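Local coordinates for protein putative glutathione S-transferase (Corynebacterium glutamicum, PDB 3M1G) that is a putative glutathione S-transferase that may transfer glutathione to or from its substrates, at residues P155-T158 with I159-L163; G207-E210 with A211-E214; D239-T242 with E243-R247. All coordinates share one frame; numbering follows the deposited sequence.

How the interactions relate
All three interactions are local contacts within helices or at helix starts of the GST C-terminal region. Interactions 1 and 3 are buried and touch each other. Their centres are about 13 Å apart, and T158 of helix 154-163 probably hydrogen-bonds E243 of helix 243-253. Interaction 2 is a surface contact at the start of helix 209-229, with its nearest atoms about 22 Å from interaction 1 and about 19 Å from interaction 3. The chemistry follows the place. Interaction 1 combines backbone bonds with an isoleucine on an aromatic face. Interaction 3 is a buried cap with an aspartate, a water and a salt bridge. Interaction 2 uses a serine cap and side-chain amides, and its Q209 and H212 also reach the second subunit.

Interaction 1. Residues P155-T158 with I159-L163; sequences PSIT and IDFNL
T158 O is gripped twice by N162. The backbone N of N162 makes the regular helical bond at 3.1 Å. The side-chain ND2 of the same residue adds a weak bond to T158 O at 2.9 Å, bent to 129°. N162 CG sits beside its own backbone N (chi1 -77°), and this folds the amide back toward the preceding turn.

The second side-chain contact is I157 with F161, one turn on. The two side chains lie side by side and point the same way. I157 CG2, placed anti to the backbone N, sits over one face of the F161 ring as a CH-pi contact, 3.9 Å from the centroid and offset toward the CZ side of the rim. Its nearest ring atom is F161 CZ at 3.7 Å. The same two residues are joined by the helical bond from F161 N to I157 O, 2.9 Å.

D160 N bonds S156 O at 2.8 Å. W165 meets the F161 ring edge-to-face.

The ring pair packs against helix 71-83 and strand 140-143. The buried polar ends find partners on other elements: D160 OD2 in a salt bridge with R34, and T158 OG1 in a probable hydrogen bond with E243 OE2.

Interaction 2. Residues G207-E210 with A211-E214; sequences GSQE and AHNE
S208 and A211 form the cap of helix 209-229. S208 is the N-cap residue. Its OG accepts from A211 N at 3.1 Å. The hydroxyl reaches that N-H because OG stands between the backbone N and the carbonyl carbon (chi1 66°). The A211 CB methyl packs against the same oxygen at 3.4 Å.

Backbone bonds take over from the cap. H212 N donates to S208 O, and N213 N donates to Q209 O at 2.9 Å. E214 N follows with a bond to E210 O at 3.2 Å.

Among side chains, the main bond joins Q209 to N213. Q209 NE2 donates to N213 OD1 at 3.0 Å, and the bond is nearly straight at 166°. The acceptor lies in the amide plane of Q209, but the donor is tilted from the carbonyl plane of N213. The two amide planes are 42° apart. A bend at chi2 of Q209 carries its amide along the helix to this partner. Q209 NE2 also donates to V315 O of the second subunit.

Q209 NE2 also lies 3.7 Å from H212 CD2. The two side chains run alongside each other, with the amide turned steeply against the ring. H212 NE2 hydrogen-bonds V317 N of the second subunit, whose I314 packs on both Q209 and H212.

The contact thus sits at the dimer interface. A211 and H212 rest on A206 in the link from helix 199-204, and H212 also meets K264 in the loop between helices 255-259 and 274-284.

Interaction 3. Residues D239-T242 with E243-R247; sequences DHIT and EADIR
The start of helix 243-253 carries an N-terminal capping arrangement, with T242 at the N-cap and D245 three residues on. D245 OD2 accepts from T242 N at 2.9 Å. The bond is nearly straight (170°) and uses the anti lone pair of OD2. D245 CG lies beside its own backbone N (chi1 -54°), and the carboxylate turns back toward the residue that precedes the helix. I241 CA also approaches OD2. The other oxygen, OD1, is held by Y279 OH and L236 N. Both oxygens are held, which fixes the rotation of the carboxylate.

A water bridges the same corner. It donates to H240 O at 2.8 Å and to D245 OD2. It accepts from T242 OG1, also at 2.8 Å. The hydroxyl proton therefore points to the water, and the threonine reaches D245 OD2 through it. T242 O accepts two weak bonds, from D245 N at 3.0 Å and I246 N at 3.3 Å.

The sequence is that of the S/T-x-x-D capping box of glutathione transferases. Here only the T242 N to D245 half is formed, and D245 N turns weakly to T242 O instead of OG1. In that family the box is paired with a hydrophobic staple. The staple positions here are I241, just before the cap, and I246, in the first turn. I241 CG2 and I246 CD1 meet loosely at 4.4 Å. I246 continues onto I78, T79 and L82 of helix 71-83.

Further along, R247 grips E243 side-on. R247 NE and NH1 both donate to E243 OE2, each at 2.8 Å, forming a salt bridge. OE2 lies at the guanidinium edge, close to its plane. The same oxygen faces helix 154-163, where T158 is its probable partner. M189 of helix 182-197 packs against E243, A244 and R247.

Interaction 1. Residues P155-T158 with I159-L163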
# COMPACT_ATOMS: atom_id res chain seq x y z
N PRO A 155 1.03 -9.46 -28.35
CA PRO A 155 0.77 -10.92 -28.19
C PRO A 155 1.40 -11.80 -29.29
O PRO A 155 1.97 -12.85 -28.97
CB PRO A 155 -0.75 -11.03 -28.23
CG PRO A 155 -1.26 -9.58 -27.87
CD PRO A 155 -0.23 -8.69 -28.50
N SER A 156 1.36 -11.39 -30.55
CA SER A 156 1.97 -12.19 -31.58
C SER A 156 3.49 -12.09 -31.57
O SER A 156 4.17 -13.03 -32.01
CB SER A 156 1.37 -11.91 -32.98
OG SER A 156 1.75 -10.65 -33.43
N ILE A 157 4.05 -11.02 -31.00
CA ILE A 157 5.49 -10.90 -30.95
C ILE A 157 6.09 -12.05 -30.16
O ILE A 157 7.00 -12.71 -30.64
CB ILE A 157 5.98 -9.52 -30.43
CG1 ILE A 157 5.69 -8.46 -31.49
CG2 ILE A 157 7.50 -9.52 -30.11
CD1 ILE A 157 5.97 -7.00 -31.06
N THR A 158 5.58 -12.34 -28.97
CA THR A 158 6.18 -13.37 -28.13
C THR A 158 5.84 -14.77 -28.65
O THR A 158 6.69 -15.66 -28.62
CB THR A 158 5.79 -13.22 -26.61
OG1 THR A 158 4.36 -13.10 -26.50
CG2 THR A 158 6.46 -11.94 -25.99
N ILE A 159 4.63 -14.96 -29.18
CA ILE A 159 4.30 -16.25 -29.76
C ILE A 159 5.25 -16.51 -30.93
O ILE A 159 5.84 -17.58 -31.05
CB ILE A 159 2.82 -16.33 -30.21
CG1 ILE A 159 1.88 -16.25 -29.03
CG2 ILE A 159 2.53 -17.61 -30.95
CD1 ILE A 159 2.22 -17.24 -27.89
N ASP A 160 5.43 -15.51 -31.77
CA ASP A 160 6.32 -15.68 -32.93
C ASP A 160 7.80 -15.83 -32.54
O ASP A 160 8.51 -16.62 -33.17
CB ASP A 160 6.10 -14.56 -33.95
CG ASP A 160 4.72 -14.68 -34.65
OD1 ASP A 160 4.02 -15.73 -34.51
OD2 ASP A 160 4.36 -13.74 -35.41
N PHE A 161 8.25 -15.13 -31.50
CA PHE A 161 9.63 -15.39 -30.99
C PHE A 161 9.81 -16.90 -30.68
O PHE A 161 10.86 -17.47 -30.98
CB PHE A 161 9.98 -14.59 -29.73
CG PHE A 161 10.34 -13.15 -29.93
CD1 PHE A 161 10.53 -12.57 -31.19
CD2 PHE A 161 10.47 -12.34 -28.80
CE1 PHE A 161 10.87 -11.25 -31.32
CE2 PHE A 161 10.84 -11.04 -28.91
CZ PHE A 161 11.05 -10.47 -30.17
N ASN A 162 8.82 -17.50 -30.03
CA ASN A 162 8.84 -18.92 -29.71
C ASN A 162 8.74 -19.86 -30.90
O ASN A 162 9.47 -20.83 -30.95
CB ASN A 162 7.70 -19.26 -28.73
CG ASN A 162 8.04 -18.83 -27.30
OD1 ASN A 162 8.96 -19.39 -26.69
ND2 ASN A 162 7.35 -17.80 -26.78
N LEU A 163 7.84 -19.59 -31.84
CA LEU A 163 7.54 -20.58 -32.89
C LEU A 163 8.23 -20.25 -34.21
O LEU A 163 8.64 -21.14 -34.90
CB LEU A 163 6.03 -20.70 -33.12
CG LEU A 163 5.17 -21.06 -31.90
CD1 LEU A 163 3.71 -21.36 -32.37
CD2 LEU A 163 5.79 -22.21 -31.11

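Interaction 2. Residues G207-E210 with A211-E214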
# COMPACT_ATOMS: atom_id res chain seq x y z
N GLY A 207 -12.51 6.79 -13.86
CA GLY A 207 -12.97 8.18 -13.92
C GLY A 207 -14.04 8.55 -12.93
O GLY A 207 -14.50 9.68 -12.93
N SER A 208 -14.50 7.59 -12.13
CA SER A 208 -15.50 7.84 -11.13
C SER A 208 -15.31 6.78 -10.03
O SER A 208 -14.62 5.78 -10.24
CB SER A 208 -16.91 7.71 -11.71
OG SER A 208 -17.14 6.36 -12.10
N GLN A 209 -15.95 7.00 -8.89
CA GLN A 209 -15.84 6.08 -7.76
C GLN A 209 -16.43 4.74 -8.14
O GLN A 209 -15.90 3.68 -7.79
CB GLN A 209 -16.62 6.61 -6.55
CG GLN A 209 -16.45 5.75 -5.25
CD GLN A 209 -15.01 5.72 -4.80
OE1 GLN A 209 -14.39 6.77 -4.60
NE2 GLN A 209 -14.44 4.54 -4.71
N GLU A 210 -17.53 4.81 -8.88
CA GLU A 210 -18.29 3.64 -9.31
C GLU A 210 -17.44 2.77 -10.22
O GLU A 210 -17.45 1.56 -10.11
CB GLU A 210 -19.57 4.06 -10.05
CG GLU A 210 -20.61 4.75 -9.16
CD GLU A 210 -20.21 6.15 -8.57
OE1 GLU A 210 -19.40 6.90 -9.18
OE2 GLU A 210 -20.76 6.49 -7.48
N ALA A 211 -16.71 3.42 -11.11
CA ALA A 211 -15.86 2.71 -12.06
C ALA A 211 -14.70 2.08 -11.30
O ALA A 211 -14.30 0.97 -11.61
CB ALA A 211 -15.35 3.66 -13.18
N HIS A 212 -14.16 2.79 -10.31
CA HIS A 212 -13.10 2.21 -9.46
C HIS A 212 -13.61 0.96 -8.76
O HIS A 212 -12.95 -0.09 -8.81
CB HIS A 212 -12.53 3.21 -8.44
CG HIS A 212 -11.69 2.57 -7.37
ND1 HIS A 212 -10.36 2.27 -7.55
CD2 HIS A 212 -12.02 2.10 -6.15
CE1 HIS A 212 -9.89 1.70 -6.45
NE2 HIS A 212 -10.88 1.60 -5.57
N ASN A 213 -14.76 1.07 -8.12
CA ASN A 213 -15.34 -0.03 -7.35
C ASN A 213 -15.48 -1.32 -8.17
O ASN A 213 -15.17 -2.42 -7.70
CB ASN A 213 -16.70 0.33 -6.79
CG ASN A 213 -16.66 1.44 -5.73
OD1 ASN A 213 -15.61 1.85 -5.23
ND2 ASN A 213 -17.85 1.94 -5.40
N GLU A 214 -15.98 -1.19 -9.38
CA GLU A 214 -16.21 -2.35 -10.23
C GLU A 214 -14.91 -2.95 -10.73
O GLU A 214 -14.75 -4.16 -10.75
CB GLU A 214 -17.13 -2.00 -11.42
CG GLU A 214 -17.58 -3.26 -12.22
CD GLU A 214 -18.03 -4.39 -11.24
OE1 GLU A 214 -18.90 -4.11 -10.32
OE2 GLU A 214 -17.44 -5.52 -11.35

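Interaction 3. Residues D239-T242 with E243-R247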
# COMPACT_ATOMS: atom_id res chain seq x y z
N ASP A 239 4.20 -27.81 -14.25
CA ASP A 239 5.52 -27.99 -13.67
C ASP A 239 6.58 -27.01 -14.16
O ASP A 239 7.58 -26.84 -13.48
CB ASP A 239 6.03 -29.42 -13.95
CG ASP A 239 5.35 -30.46 -13.08
OD1 ASP A 239 4.71 -30.09 -12.08
OD2 ASP A 239 5.49 -31.65 -13.41
N HIS A 240 6.40 -26.44 -15.35
CA HIS A 240 7.41 -25.58 -15.97
C HIS A 240 6.86 -24.22 -16.43
O HIS A 240 5.67 -24.09 -16.71
CB HIS A 240 8.12 -26.30 -17.15
CG HIS A 240 8.65 -27.66 -16.78
ND1 HIS A 240 9.49 -27.86 -15.71
CD2 HIS A 240 8.43 -28.90 -17.33
CE1 HIS A 240 9.77 -29.16 -15.60
NE2 HIS A 240 9.12 -29.81 -16.55
N ILE A 241 7.75 -23.25 -16.54
CA ILE A 241 7.43 -21.91 -17.00
C ILE A 241 6.95 -21.94 -18.46
O ILE A 241 7.52 -22.67 -19.29
CB ILE A 241 8.63 -20.96 -16.86
CG1 ILE A 241 8.93 -20.75 -15.37
CG2 ILE A 241 8.39 -19.59 -17.62
CD1 ILE A 241 10.25 -20.06 -15.03
N THR A 242 5.87 -21.22 -18.73
CA THR A 242 5.35 -21.03 -20.08
C THR A 242 5.07 -19.56 -20.38
O THR A 242 5.18 -18.68 -19.52
CB THR A 242 4.01 -21.81 -20.28
OG1 THR A 242 3.04 -21.34 -19.32
CG2 THR A 242 4.20 -23.35 -20.15
N GLU A 243 4.72 -19.29 -21.64
CA GLU A 243 4.22 -18.00 -22.07
C GLU A 243 3.23 -17.35 -21.10
O GLU A 243 3.25 -16.13 -20.94
CB GLU A 243 3.56 -18.17 -23.44
CG GLU A 243 2.81 -16.97 -24.02
CD GLU A 243 3.71 -15.94 -24.75
OE1 GLU A 243 4.89 -16.24 -25.00
OE2 GLU A 243 3.19 -14.84 -25.10
N ALA A 244 2.30 -18.13 -20.55
CA ALA A 244 1.33 -17.63 -19.56
C ALA A 244 1.97 -16.91 -18.37
O ALA A 244 1.51 -15.84 -17.95
CB ALA A 244 0.39 -18.79 -19.08
N ASP A 245 3.07 -17.47 -17.85
CA ASP A 245 3.80 -16.86 -16.73
C ASP A 245 4.50 -15.57 -17.16
O ASP A 245 4.55 -14.57 -16.42
CB ASP A 245 4.79 -17.88 -16.16
CG ASP A 245 4.15 -19.18 -15.78
OD1 ASP A 245 3.29 -19.19 -14.86
OD2 ASP A 245 4.52 -20.23 -16.41
N ILE A 246 5.00 -15.55 -18.40
CA ILE A 246 5.63 -14.38 -18.93
C ILE A 246 4.64 -13.21 -19.13
O ILE A 246 5.05 -12.05 -19.07
CB ILE A 246 6.36 -14.77 -20.21
CG1 ILE A 246 7.54 -15.70 -19.81
CG2 ILE A 246 6.83 -13.54 -20.99
CD1 ILE A 246 7.99 -16.60 -20.86
N ARG A 247 3.36 -13.52 -19.35
CA ARG A 247 2.33 -12.52 -19.44
C ARG A 247 1.79 -12.09 -18.05
O ARG A 247 1.35 -10.97 -17.90
CB ARG A 247 1.17 -13.01 -20.28
CG ARG A 247 1.60 -13.18 -21.72
CD ARG A 247 0.43 -13.47 -22.61
NE ARG A 247 0.87 -13.88 -23.94
CZ ARG A 247 0.07 -14.04 -24.99
NH1 ARG A 247 0.60 -14.43 -26.14
NH2 ARG A 247 -1.24 -13.81 -24.92
O HOH W 1 3.38 -22.43 -16.79